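PDB 5GJN: Lysine/ornithine decarboxylase from Selenomonas ruminantium, which decarboxylates L-lysine and L-ornithine with similar efficiency, giving cadaverine and putrescine, with pyridoxal 5'-phosphate as its cofactor. Local coordinates for residues A[174-179]-A[212-217]; A[154-159]-A[198-203]; A[84-89]-A[107-112]. One frame throughout, in Å; residues are numbered along the deposited sequence.

Interaction 1: A[174-179]-A[212-217]; sequences MGICFH and TDLDIG
Strands 174-177 and 213-215 run parallel, 4.7 Å apart at their axes, with Gly175 facing Asp213, Ile176 facing Leu214 and Cys177 facing Asp215. The hydrogen bonds alternate as a parallel pair requires. Ile176 gives its N to Asp213 O and takes Asp215 N on its O; Asp215 O then receives Phe178 N. At the start, Met174 O accepts from both Thr212 N (2.7 Å) and Asp213 N (3.2 Å). Gly175 has no side chain, and its CA lies 3.1 Å from Asp213 O, where a CB would clash.

Phe178 turns its ring over the chain opposite: Ile216 CA sits over one face, 3.9 Å from the centroid, a CH-pi contact. Ring atom CZ meets Ile216 CG2 at 3.5 Å, and CE2 touches Leu214 CD1. Phe178 CG stands between its backbone N and carbonyl carbon (chi1 57°), which brings the ring to Ile216. Met174 runs extended to SD, which lies 3.5 Å from Asp213 OD1; the bend at chi3 turns CE back toward Asp213 CB. Asp213 OD1 accepts a hydrogen bond from Thr212 OG1. Asp215 OD1 takes Gly217 N, closing an Asx turn at the end of the strand.

The pair belongs to a beta-alpha-beta unit of the PLP-binding barrel. Helix 188-206 covers Ile176, Phe178 and Leu214. Strand 132-138 flanks 174-177, and strand 251-254 flanks 213-215.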
ATOM      1  N   MET A 174      23.432  25.590  -8.099  1.00 34.07           N
ATOM      2  CA  MET A 174      22.441  26.189  -8.995  1.00 36.27           C
ATOM      3  C   MET A 174      21.329  27.011  -8.343  1.00 30.32           C
ATOM      4  O   MET A 174      20.875  27.990  -8.901  1.00 30.25           O
ATOM      5  CB  MET A 174      21.799  25.104  -9.874  1.00 37.57           C
ATOM      6  CG  MET A 174      21.006  25.636 -11.055  1.00 49.55           C
ATOM      7  SD  MET A 174      20.118  24.430 -12.058  1.00 58.98           S
ATOM      8  CE  MET A 174      19.183  23.588 -10.831  1.00 27.96           C
ATOM      9  N   GLY A 175      20.878  26.590  -7.175  1.00 31.63           N
ATOM     10  CA  GLY A 175      19.748  27.247  -6.529  1.00 33.55           C
ATOM     11  C   GLY A 175      19.188  26.632  -5.289  1.00 33.68           C
ATOM     12  O   GLY A 175      19.884  25.938  -4.522  1.00 33.63           O
ATOM     13  N   ILE A 176      17.946  26.998  -5.036  1.00 31.81           N
ATOM     14  CA  ILE A 176      17.285  26.727  -3.791  1.00 29.22           C
ATOM     15  C   ILE A 176      15.880  26.253  -4.076  1.00 28.98           C
ATOM     16  O   ILE A 176      15.246  26.721  -4.993  1.00 31.31           O
ATOM     17  CB  ILE A 176      17.236  28.011  -2.932  1.00 31.19           C
ATOM     18  CG1 ILE A 176      18.637  28.417  -2.492  1.00 31.55           C
ATOM     19  CG2 ILE A 176      16.317  27.859  -1.738  1.00 32.23           C
ATOM     20  CD1 ILE A 176      18.706  29.773  -1.842  1.00 34.68           C
ATOM     21  N   CYS A 177      15.389  25.328  -3.279  1.00 32.32           N
ATOM     22  CA  CYS A 177      13.979  25.037  -3.300  1.00 34.90           C
ATOM     23  C   CYS A 177      13.396  24.925  -1.923  1.00 38.60           C
ATOM     24  O   CYS A 177      14.083  24.627  -0.966  1.00 37.49           O
ATOM     25  CB  CYS A 177      13.657  23.809  -4.121  1.00 48.71           C
ATOM     26  SG  CYS A 177      14.686  22.408  -3.781  1.00 52.82           S
ATOM     27  N   PHE A 178      12.113  25.204  -1.846  1.00 33.49           N
ATOM     28  CA  PHE A 178      11.375  25.119  -0.616  1.00 39.71           C
ATOM     29  C   PHE A 178       9.992  24.556  -0.871  1.00 39.99           C
ATOM     30  O   PHE A 178       9.513  24.537  -1.989  1.00 34.62           O
ATOM     31  CB  PHE A 178      11.308  26.468   0.106  1.00 34.67           C
ATOM     32  CG  PHE A 178      10.718  27.578  -0.705  1.00 38.48           C
ATOM     33  CD1 PHE A 178       9.357  27.686  -0.868  1.00 41.83           C
ATOM     34  CD2 PHE A 178      11.522  28.535  -1.274  1.00 37.43           C
ATOM     35  CE1 PHE A 178       8.806  28.716  -1.598  1.00 41.67           C
ATOM     36  CE2 PHE A 178      10.980  29.563  -2.007  1.00 38.26           C
ATOM     37  CZ  PHE A 178       9.621  29.658  -2.172  1.00 39.40           C
ATOM     38  N   HIS A 179       9.378  24.070   0.187  1.00 37.56           N
ATOM     39  CA  HIS A 179       8.006  23.568   0.141  1.00 40.22           C
ATOM     40  C   HIS A 179       7.220  24.249   1.231  1.00 40.58           C
ATOM     41  O   HIS A 179       7.570  24.089   2.358  1.00 41.26           O
ATOM     42  CB  HIS A 179       7.983  22.026   0.312  1.00 50.09           C
ATOM     43  CG  HIS A 179       8.746  21.288  -0.762  1.00 63.74           C
ATOM     44  ND1 HIS A 179       8.137  20.459  -1.679  1.00 73.24           N
ATOM     45  CD2 HIS A 179      10.068  21.297  -1.097  1.00 72.36           C
ATOM     46  CE1 HIS A 179       9.044  19.966  -2.507  1.00 69.29           C
ATOM     47  NE2 HIS A 179      10.223  20.469  -2.185  1.00 73.74           N
ATOM     48  N   THR A 212      20.916  30.449 -10.038  1.00 36.00           N
ATOM     49  CA  THR A 212      20.108  30.745 -11.234  1.00 33.07           C
ATOM     50  C   THR A 212      18.679  30.228 -11.254  1.00 34.56           C
ATOM     51  O   THR A 212      17.885  30.684 -12.060  1.00 33.73           O
ATOM     52  CB  THR A 212      20.754  30.206 -12.526  1.00 35.74           C
ATOM     53  OG1 THR A 212      20.899  28.826 -12.351  1.00 34.60           O
ATOM     54  CG2 THR A 212      22.118  30.855 -12.852  1.00 42.60           C
ATOM     55  N   ASP A 213      18.341  29.275 -10.394  1.00 32.45           N
ATOM     56  CA  ASP A 213      17.088  28.623 -10.382  1.00 31.08           C
ATOM     57  C   ASP A 213      16.500  28.550  -8.964  1.00 31.84           C
ATOM     58  O   ASP A 213      17.221  28.313  -7.963  1.00 31.05           O
ATOM     59  CB  ASP A 213      17.255  27.190 -10.878  1.00 33.43           C
ATOM     60  CG  ASP A 213      17.490  27.101 -12.395  1.00 32.52           C
ATOM     61  OD1 ASP A 213      18.581  27.476 -12.764  1.00 35.30           O
ATOM     62  OD2 ASP A 213      16.560  26.694 -13.128  1.00 32.93           O
ATOM     63  N   LEU A 214      15.207  28.759  -8.883  1.00 31.18           N
ATOM     64  CA  LEU A 214      14.445  28.715  -7.601  1.00 28.95           C
ATOM     65  C   LEU A 214      13.230  27.880  -7.767  1.00 30.89           C
ATOM     66  O   LEU A 214      12.479  28.005  -8.761  1.00 31.30           O
ATOM     67  CB  LEU A 214      13.996  30.156  -7.262  1.00 35.20           C
ATOM     68  CG  LEU A 214      13.117  30.348  -6.011  1.00 35.29           C
ATOM     69  CD1 LEU A 214      13.901  29.926  -4.786  1.00 35.66           C
ATOM     70  CD2 LEU A 214      12.754  31.821  -5.909  1.00 34.18           C
ATOM     71  N   ASP A 215      13.028  26.966  -6.837  1.00 29.18           N
ATOM     72  CA  ASP A 215      11.905  26.059  -6.897  1.00 29.94           C
ATOM     73  C   ASP A 215      11.044  26.268  -5.665  1.00 33.79           C
ATOM     74  O   ASP A 215      11.481  26.044  -4.567  1.00 33.75           O
ATOM     75  CB  ASP A 215      12.431  24.628  -6.983  1.00 33.00           C
ATOM     76  CG  ASP A 215      11.342  23.576  -6.963  1.00 33.69           C
ATOM     77  OD1 ASP A 215      10.202  23.868  -6.620  1.00 34.01           O
ATOM     78  OD2 ASP A 215      11.652  22.436  -7.298  1.00 34.60           O
ATOM     79  N   ILE A 216       9.802  26.671  -5.874  1.00 31.90           N
ATOM     80  CA  ILE A 216       8.907  27.057  -4.799  1.00 33.31           C
ATOM     81  C   ILE A 216       8.001  25.927  -4.319  1.00 30.35           C
ATOM     82  O   ILE A 216       7.105  26.155  -3.532  1.00 34.93           O
ATOM     83  CB  ILE A 216       8.076  28.323  -5.159  1.00 34.64           C
ATOM     84  CG1 ILE A 216       7.007  28.011  -6.221  1.00 37.36           C
ATOM     85  CG2 ILE A 216       8.967  29.435  -5.630  1.00 37.75           C
ATOM     86  CD1 ILE A 216       5.978  29.114  -6.409  1.00 42.70           C
ATOM     87  N   GLY A 217       8.201  24.713  -4.823  1.00 29.52           N
ATOM     88  CA  GLY A 217       7.469  23.558  -4.383  1.00 30.91           C
ATOM     89  C   GLY A 217       6.037  23.544  -4.837  1.00 36.15           C
ATOM     90  O   GLY A 217       5.708  24.197  -5.803  1.00 37.06           O
TER

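Interaction 2: A[154-159]-A[198-203]; sequences APVEEA and RRLFDE
A surface salt-bridge network beside a small apolar patch joins the turn that leads into helix 159-168 to helix 188-206, on the outside of the barrel. Glu157, Arg199 and Glu203 form the network. Glu157 OE2 comes to the edge of the Arg199 guanidinium, near its plane, and meets NH2 at 2.8 Å. The bond is weak in angle (130°), but the charges are paired. The carboxylate and guanidinium planes are 27° apart. Arg199 starts out extended, with CG opposite the backbone N (chi1 176°), and bends at chi3 to bring its guanidinium group to the glutamate.

Glu203, one helical turn further on, reaches the same arginine. Its OE2 lies in the guanidinium plane at the edge, in a long ion pair of 3.8 Å with Arg199 NE. Water 1 fills in between them: it accepts from Arg199 NE and donates to Glu203 OE2 and Glu157 OE1. Water 2 donates to Glu157 OE1 and to Glu203 OE1 (2.6 Å). The two carboxylates, whose OE1 atoms are 4.6 Å apart, thus share both waters. The waters and the arginine probably ease the repulsion between them.

Val156 CG1 approaches the guanidinium obliquely, 3.6 Å from Arg199 NH2. The apolar patch lies next to it. Val156 CG1 meets Leu200 CD1 at 4.2 Å, and Leu200 CD1 also meets Ala159 CB at 4.1 Å.

Leu200 also packs, through CB, on Ile176 of strand 172-177, and Ala159 rests on Val135 and Ile137 of strand 132-138. The same turn reaches the second subunit: Glu158 makes a salt bridge to Arg277 of that chain, which also packs on Ala154 and Pro155.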
ATOM      1  N   ALA A 154      17.126  21.841   4.947  1.00 38.68           N
ATOM      2  CA  ALA A 154      18.184  22.297   5.802  1.00 36.93           C
ATOM      3  C   ALA A 154      17.763  23.604   6.421  1.00 41.24           C
ATOM      4  O   ALA A 154      16.925  24.311   5.887  1.00 35.39           O
ATOM      5  CB  ALA A 154      19.446  22.490   5.006  1.00 36.15           C
ATOM      6  N   PRO A 155      18.353  23.916   7.560  1.00 42.83           N
ATOM      7  CA  PRO A 155      18.121  25.205   8.166  1.00 41.24           C
ATOM      8  C   PRO A 155      18.559  26.259   7.201  1.00 36.95           C
ATOM      9  O   PRO A 155      19.585  26.116   6.523  1.00 36.24           O
ATOM     10  CB  PRO A 155      19.056  25.171   9.427  1.00 45.16           C
ATOM     11  CG  PRO A 155      18.978  23.710   9.805  1.00 46.49           C
ATOM     12  CD  PRO A 155      19.165  23.055   8.448  1.00 43.80           C
ATOM     13  N   VAL A 156      17.768  27.321   7.149  1.00 37.38           N
ATOM     14  CA  VAL A 156      17.995  28.423   6.273  1.00 36.75           C
ATOM     15  C   VAL A 156      19.398  28.866   6.383  1.00 37.40           C
ATOM     16  O   VAL A 156      20.080  29.033   5.382  1.00 38.23           O
ATOM     17  CB  VAL A 156      17.037  29.574   6.620  1.00 39.34           C
ATOM     18  CG1 VAL A 156      17.483  30.842   5.926  1.00 44.86           C
ATOM     19  CG2 VAL A 156      15.641  29.202   6.254  1.00 38.81           C
ATOM     20  N   GLU A 157      19.882  29.036   7.620  1.00 39.43           N
ATOM     21  CA  GLU A 157      21.219  29.562   7.793  1.00 38.61           C
ATOM     22  C   GLU A 157      22.366  28.535   7.549  1.00 39.86           C
ATOM     23  O   GLU A 157      23.524  28.885   7.567  1.00 40.74           O
ATOM     24  CB  GLU A 157      21.342  30.307   9.140  1.00 49.48           C
ATOM     25  CG  GLU A 157      20.377  31.536   9.320  1.00 47.10           C
ATOM     26  CD  GLU A 157      20.346  32.519   8.116  1.00 52.89           C
ATOM     27  OE1 GLU A 157      21.409  32.805   7.480  1.00 48.54           O
ATOM     28  OE2 GLU A 157      19.227  33.003   7.778  1.00 44.30           O
ATOM     29  N   GLU A 158      22.011  27.301   7.245  1.00 39.62           N
ATOM     30  CA  GLU A 158      22.970  26.331   6.746  1.00 39.06           C
ATOM     31  C   GLU A 158      23.031  26.227   5.204  1.00 43.64           C
ATOM     32  O   GLU A 158      23.913  25.590   4.671  1.00 35.76           O
ATOM     33  CB  GLU A 158      22.632  24.979   7.349  1.00 47.78           C
ATOM     34  CG  GLU A 158      23.740  23.956   7.333  1.00 56.68           C
ATOM     35  CD  GLU A 158      23.336  22.664   8.010  1.00 55.03           C
ATOM     36  OE1 GLU A 158      23.602  21.599   7.434  1.00 47.95           O
ATOM     37  OE2 GLU A 158      22.758  22.718   9.107  1.00 54.51           O
ATOM     38  N   ALA A 159      22.098  26.869   4.507  1.00 38.41           N
ATOM     39  CA  ALA A 159      21.866  26.634   3.084  1.00 36.36           C
ATOM     40  C   ALA A 159      23.026  26.945   2.194  1.00 32.98           C
ATOM     41  O   ALA A 159      23.430  26.114   1.372  1.00 34.41           O
ATOM     42  CB  ALA A 159      20.572  27.319   2.601  1.00 36.23           C
ATOM     43  N   ARG A 198      15.417  35.421  -1.700  1.00 28.67           N
ATOM     44  CA  ARG A 198      16.045  36.594  -2.280  1.00 29.69           C
ATOM     45  C   ARG A 198      17.269  36.987  -1.475  1.00 27.84           C
ATOM     46  O   ARG A 198      18.295  37.315  -2.035  1.00 30.65           O
ATOM     47  CB  ARG A 198      15.061  37.756  -2.341  1.00 33.22           C
ATOM     48  CG  ARG A 198      15.624  39.031  -2.934  1.00 32.54           C
ATOM     49  CD  ARG A 198      15.858  38.894  -4.422  1.00 34.50           C
ATOM     50  NE  ARG A 198      17.238  38.577  -4.725  1.00 31.69           N
ATOM     51  CZ  ARG A 198      17.679  38.207  -5.913  1.00 35.07           C
ATOM     52  NH1 ARG A 198      16.848  38.092  -6.928  1.00 36.38           N
ATOM     53  NH2 ARG A 198      18.955  37.951  -6.081  1.00 34.48           N
ATOM     54  N   ARG A 199      17.169  36.927  -0.161  1.00 31.08           N
ATOM     55  CA  ARG A 199      18.311  37.239   0.671  1.00 32.68           C
ATOM     56  C   ARG A 199      19.452  36.258   0.468  1.00 35.51           C
ATOM     57  O   ARG A 199      20.588  36.656   0.337  1.00 31.55           O
ATOM     58  CB  ARG A 199      17.914  37.260   2.135  1.00 34.96           C
ATOM     59  CG  ARG A 199      19.075  37.486   3.079  1.00 35.28           C
ATOM     60  CD  ARG A 199      18.609  37.509   4.515  1.00 34.16           C
ATOM     61  NE  ARG A 199      18.553  36.187   5.100  1.00 33.26           N
ATOM     62  CZ  ARG A 199      17.446  35.623   5.537  1.00 33.26           C
ATOM     63  NH1 ARG A 199      16.299  36.256   5.438  1.00 37.54           N
ATOM     64  NH2 ARG A 199      17.487  34.425   6.067  1.00 35.61           N
ATOM     65  N   LEU A 200      19.139  34.974   0.416  1.00 30.28           N
ATOM     66  CA  LEU A 200      20.214  33.973   0.191  1.00 31.49           C
ATOM     67  C   LEU A 200      20.870  34.091  -1.185  1.00 30.43           C
ATOM     68  O   LEU A 200      22.061  33.873  -1.355  1.00 30.50           O
ATOM     69  CB  LEU A 200      19.632  32.587   0.408  1.00 32.17           C
ATOM     70  CG  LEU A 200      19.024  32.330   1.801  1.00 36.80           C
ATOM     71  CD1 LEU A 200      18.618  30.867   1.890  1.00 37.44           C
ATOM     72  CD2 LEU A 200      20.018  32.574   2.905  1.00 39.75           C
ATOM     73  N   PHE A 201      20.076  34.368  -2.215  1.00 30.46           N
ATOM     74  CA  PHE A 201      20.622  34.610  -3.534  1.00 30.82           C
ATOM     75  C   PHE A 201      21.652  35.776  -3.564  1.00 31.27           C
ATOM     76  O   PHE A 201      22.729  35.638  -4.115  1.00 31.82           O
ATOM     77  CB  PHE A 201      19.496  34.852  -4.567  1.00 29.29           C
ATOM     78  CG  PHE A 201      19.002  33.612  -5.253  1.00 27.66           C
ATOM     79  CD1 PHE A 201      18.426  32.576  -4.562  1.00 28.76           C
ATOM     80  CD2 PHE A 201      18.974  33.580  -6.622  1.00 31.45           C
ATOM     81  CE1 PHE A 201      17.940  31.463  -5.206  1.00 33.14           C
ATOM     82  CE2 PHE A 201      18.468  32.488  -7.285  1.00 31.05           C
ATOM     83  CZ  PHE A 201      17.923  31.440  -6.581  1.00 29.35           C
ATOM     84  N   ASP A 202      21.329  36.873  -2.890  1.00 33.44           N
ATOM     85  CA  ASP A 202      22.238  38.015  -2.742  1.00 35.19           C
ATOM     86  C   ASP A 202      23.496  37.656  -1.926  1.00 33.78           C
ATOM     87  O   ASP A 202      24.591  37.889  -2.409  1.00 35.03           O
ATOM     88  CB  ASP A 202      21.522  39.159  -2.035  1.00 34.46           C
ATOM     89  CG  ASP A 202      20.447  39.764  -2.901  1.00 37.88           C
ATOM     90  OD1 ASP A 202      20.396  39.393  -4.074  1.00 35.84           O
ATOM     91  OD2 ASP A 202      19.681  40.560  -2.367  1.00 40.54           O
ATOM     92  N   GLU A 203      23.316  36.932  -0.815  1.00 30.29           N
ATOM     93  CA  GLU A 203      24.496  36.468  -0.023  1.00 34.97           C
ATOM     94  C   GLU A 203      25.400  35.540  -0.802  1.00 36.65           C
ATOM     95  O   GLU A 203      26.641  35.621  -0.687  1.00 40.39           O
ATOM     96  CB  GLU A 203      24.078  35.757   1.256  1.00 35.20           C
ATOM     97  CG  GLU A 203      23.507  36.685   2.251  1.00 41.82           C
ATOM     98  CD  GLU A 203      22.884  36.028   3.461  1.00 44.98           C
ATOM     99  OE1 GLU A 203      22.985  34.828   3.635  1.00 53.05           O
ATOM    100  OE2 GLU A 203      22.241  36.744   4.238  1.00 45.07           O
TER
HETATM  101  O   HOH W   1      20.797  35.298   6.086  1.00 41.12           O
HETATM  102  O   HOH W   2      22.649  32.562   4.897  1.00 41.27           O

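Interaction 3: A[84-89]-A[107-112]; sequences GVDGSQ and DYNVRR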
ATOM      1  N   GLY A  84       9.550   8.453 -23.901  1.00 36.59           N
ATOM      2  CA  GLY A  84      10.359   9.343 -24.682  1.00 42.75           C
ATOM      3  C   GLY A  84      10.675  10.636 -24.009  1.00 40.94           C
ATOM      4  O   GLY A  84      10.975  11.575 -24.662  1.00 38.27           O
ATOM      5  N   VAL A  85      10.585  10.711 -22.688  1.00 37.76           N
ATOM      6  CA  VAL A  85      10.980  11.929 -21.978  1.00 34.39           C
ATOM      7  C   VAL A  85      12.448  11.839 -21.561  1.00 34.33           C
ATOM      8  O   VAL A  85      12.853  10.832 -20.995  1.00 34.42           O
ATOM      9  CB  VAL A  85      10.123  12.105 -20.693  1.00 34.51           C
ATOM     10  CG1 VAL A  85      10.597  13.314 -19.887  1.00 34.24           C
ATOM     11  CG2 VAL A  85       8.694  12.284 -21.102  1.00 33.86           C
ATOM     12  N   ASP A  86      13.214  12.916 -21.764  1.00 35.30           N
ATOM     13  CA  ASP A  86      14.652  12.913 -21.500  1.00 33.88           C
ATOM     14  C   ASP A  86      14.952  13.495 -20.115  1.00 34.85           C
ATOM     15  O   ASP A  86      14.150  14.270 -19.573  1.00 37.22           O
ATOM     16  CB  ASP A  86      15.365  13.757 -22.560  1.00 33.04           C
ATOM     17  CG  ASP A  86      16.883  13.778 -22.388  1.00 30.30           C
ATOM     18  OD1 ASP A  86      17.472  12.709 -22.177  1.00 35.24           O
ATOM     19  OD2 ASP A  86      17.479  14.874 -22.230  1.00 36.53           O
ATOM     20  N   GLY A  87      16.114  13.211 -19.581  1.00 32.40           N
ATOM     21  CA  GLY A  87      16.526  13.766 -18.259  1.00 31.86           C
ATOM     22  C   GLY A  87      16.634  15.247 -18.224  1.00 36.36           C
ATOM     23  O   GLY A  87      16.569  15.865 -17.149  1.00 34.85           O
ATOM     24  N   SER A  88      16.757  15.870 -19.396  1.00 34.74           N
ATOM     25  CA  SER A  88      16.683  17.319 -19.453  1.00 35.00           C
ATOM     26  C   SER A  88      15.311  17.934 -19.064  1.00 32.12           C
ATOM     27  O   SER A  88      15.149  19.173 -18.901  1.00 34.49           O
ATOM     28  CB  SER A  88      17.084  17.807 -20.851  1.00 39.45           C
ATOM     29  OG  SER A  88      16.152  17.315 -21.762  1.00 36.46           O
ATOM     30  N   GLN A  89      14.318  17.067 -18.994  1.00 28.98           N
ATOM     31  CA  GLN A  89      12.962  17.412 -18.608  1.00 31.60           C
ATOM     32  C   GLN A  89      12.625  16.965 -17.166  1.00 32.68           C
ATOM     33  O   GLN A  89      11.479  16.980 -16.764  1.00 34.96           O
ATOM     34  CB  GLN A  89      11.974  16.812 -19.605  1.00 33.31           C
ATOM     35  CG  GLN A  89      12.175  17.244 -21.047  1.00 36.75           C
ATOM     36  CD  GLN A  89      11.587  16.267 -22.048  1.00 34.60           C
ATOM     37  OE1 GLN A  89      12.250  15.335 -22.466  1.00 38.54           O
ATOM     38  NE2 GLN A  89      10.344  16.480 -22.427  1.00 33.84           N
ATOM     39  N   ASP A 107      22.168   7.572 -16.666  1.00 36.38           N
ATOM     40  CA  ASP A 107      21.719   6.950 -17.945  1.00 32.41           C
ATOM     41  C   ASP A 107      20.811   7.823 -18.749  1.00 41.13           C
ATOM     42  O   ASP A 107      20.910   7.800 -19.976  1.00 37.00           O
ATOM     43  CB  ASP A 107      20.969   5.632 -17.737  1.00 35.35           C
ATOM     44  CG  ASP A 107      21.878   4.495 -17.283  1.00 34.11           C
ATOM     45  OD1 ASP A 107      23.091   4.664 -17.389  1.00 36.55           O
ATOM     46  OD2 ASP A 107      21.385   3.464 -16.755  1.00 36.28           O
ATOM     47  N   TYR A 108      19.914   8.586 -18.086  1.00 33.47           N
ATOM     48  CA  TYR A 108      18.915   9.356 -18.812  1.00 32.43           C
ATOM     49  C   TYR A 108      19.188  10.852 -18.891  1.00 33.68           C
ATOM     50  O   TYR A 108      18.293  11.650 -19.287  1.00 32.22           O
ATOM     51  CB  TYR A 108      17.530   9.118 -18.195  1.00 34.49           C
ATOM     52  CG  TYR A 108      17.132   7.677 -18.156  1.00 36.00           C
ATOM     53  CD1 TYR A 108      17.326   6.844 -19.295  1.00 36.65           C
ATOM     54  CD2 TYR A 108      16.577   7.097 -16.996  1.00 36.51           C
ATOM     55  CE1 TYR A 108      16.981   5.509 -19.237  1.00 40.55           C
ATOM     56  CE2 TYR A 108      16.232   5.764 -16.928  1.00 36.02           C
ATOM     57  CZ  TYR A 108      16.417   4.975 -18.066  1.00 41.86           C
ATOM     58  OH  TYR A 108      16.118   3.668 -18.058  1.00 42.28           O
ATOM     59  N   ASN A 109      20.400  11.239 -18.531  1.00 28.80           N
ATOM     60  CA  ASN A 109      20.862  12.652 -18.676  1.00 32.99           C
ATOM     61  C   ASN A 109      20.171  13.600 -17.684  1.00 32.90           C
ATOM     62  O   ASN A 109      19.944  14.749 -18.009  1.00 35.49           O
ATOM     63  CB  ASN A 109      20.623  13.181 -20.115  1.00 38.92           C
ATOM     64  CG  ASN A 109      21.127  12.213 -21.199  1.00 40.82           C
ATOM     65  OD1 ASN A 109      22.266  11.752 -21.144  1.00 36.58           O
ATOM     66  ND2 ASN A 109      20.298  11.945 -22.169  1.00 37.06           N
ATOM     67  N   VAL A 110      19.801  13.107 -16.513  1.00 31.77           N
ATOM     68  CA  VAL A 110      19.257  13.994 -15.516  1.00 32.65           C
ATOM     69  C   VAL A 110      20.489  14.754 -14.936  1.00 37.01           C
ATOM     70  O   VAL A 110      21.421  14.114 -14.443  1.00 36.33           O
ATOM     71  CB  VAL A 110      18.565  13.224 -14.400  1.00 30.89           C
ATOM     72  CG1 VAL A 110      18.053  14.200 -13.311  1.00 34.55           C
ATOM     73  CG2 VAL A 110      17.474  12.364 -14.931  1.00 31.61           C
ATOM     74  N   ARG A 111      20.479  16.079 -15.042  1.00 34.21           N
ATOM     75  CA  ARG A 111      21.519  16.922 -14.470  1.00 37.44           C
ATOM     76  C   ARG A 111      21.139  17.731 -13.236  1.00 38.32           C
ATOM     77  O   ARG A 111      21.998  18.352 -12.636  1.00 36.18           O
ATOM     78  CB  ARG A 111      22.034  17.905 -15.512  1.00 39.85           C
ATOM     79  CG  ARG A 111      22.101  17.342 -16.904  1.00 53.38           C
ATOM     80  CD  ARG A 111      23.526  17.119 -17.347  1.00 55.99           C
ATOM     81  NE  ARG A 111      24.248  16.222 -16.466  1.00 72.22           N
ATOM     82  CZ  ARG A 111      25.402  16.523 -15.887  1.00 76.39           C
ATOM     83  NH1 ARG A 111      25.955  17.698 -16.096  1.00 87.18           N
ATOM     84  NH2 ARG A 111      25.998  15.647 -15.101  1.00 73.40           N
ATOM     85  N   ARG A 112      19.864  17.749 -12.874  1.00 33.60           N
ATOM     86  CA  ARG A 112      19.388  18.587 -11.750  1.00 29.04           C
ATOM     87  C   ARG A 112      18.964  17.677 -10.597  1.00 29.37           C
ATOM     88  O   ARG A 112      18.206  16.726 -10.792  1.00 30.77           O
ATOM     89  CB  ARG A 112      18.255  19.453 -12.209  1.00 31.82           C
ATOM     90  CG  ARG A 112      18.666  20.434 -13.299  1.00 33.13           C
ATOM     91  CD  ARG A 112      17.481  21.206 -13.823  1.00 38.72           C
ATOM     92  NE  ARG A 112      16.565  20.343 -14.555  1.00 34.77           N
ATOM     93  CZ  ARG A 112      15.452  20.756 -15.141  1.00 39.60           C
ATOM     94  NH1 ARG A 112      15.129  22.046 -15.171  1.00 34.02           N
ATOM     95  NH2 ARG A 112      14.666  19.851 -15.724  1.00 35.85           N
TER
HETATM   96  O   HOH W   3      18.144  17.657 -15.722  1.00 35.09           O
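Gly87 and Val110 pack closely where two loops of the barrel meet, their CA atoms 3.9 Å apart. Gly87 CA lies against Val110 CG2 at 3.7 Å. A side chain on Gly87 would run into Tyr108 O and Val110 N, so the approach depends on a glycine. Beside it, Gly87 N gives a weak hydrogen bond to Tyr108 O (2.7 Å).

The solvent side is looser and polar. Asn109 ND2 donates to Asp86 OD1 at 2.9 Å, almost straight (167°). The amide N-H meets OD1 on the syn side, and the amide and carboxylate planes are 56° apart. Asp86 points CG away from its backbone N (chi1 -178°), which carries OD1 across to Asn109. Its other oxygen, OD2, accepts from Ser88 N from above the carboxylate plane, an Asx turn. An alanine in place of Asp86 is likely to leave Asn109 ND2 and Ser88 N without these acceptors and the turn less firmly held. Gln89 OE1 takes Asp86 N from the other end of the turn.

Water 3 bridges the far end: it donates to Gly87 O and accepts from Arg111 N at 2.9 Å. Arg112 brings NH2 near Ser88 O and Gln89, but this nitrogen bonds to Met90 O and His68 ND1.

Segment 84-89 connects helix 74-82 to strand 90-92. The other loop follows helix 99-107 and leads into strand 112-115. Val110 also packs on Met77 of helix 74-82 and on Met90 and Tyr92 of strand 90-92, and the Tyr108 ring stacks on His81.

How the interactions relate
From the N terminus, interaction 3 comes first. It joins the loops at 84-89 and 107-112 and closes around strand 90-92 and helix 99-107 before the other contacts begin. Interaction 2 opens at 154-159. Interaction 1 opens at 174-179, inside it. Interaction 2 closes at 198-203, and interaction 1 closes at 212-217, so these two cross. Helix 188-206, which carries the second segment of interaction 2, links the two strands of interaction 1. The two contacts touch directly: Phe201 packs on Asp213 and Leu214. Interaction 3 meets interaction 1 through Met174 and Arg112, and does not touch interaction 2. Together they tie strands, outer helices and connecting loops within the one barrel domain.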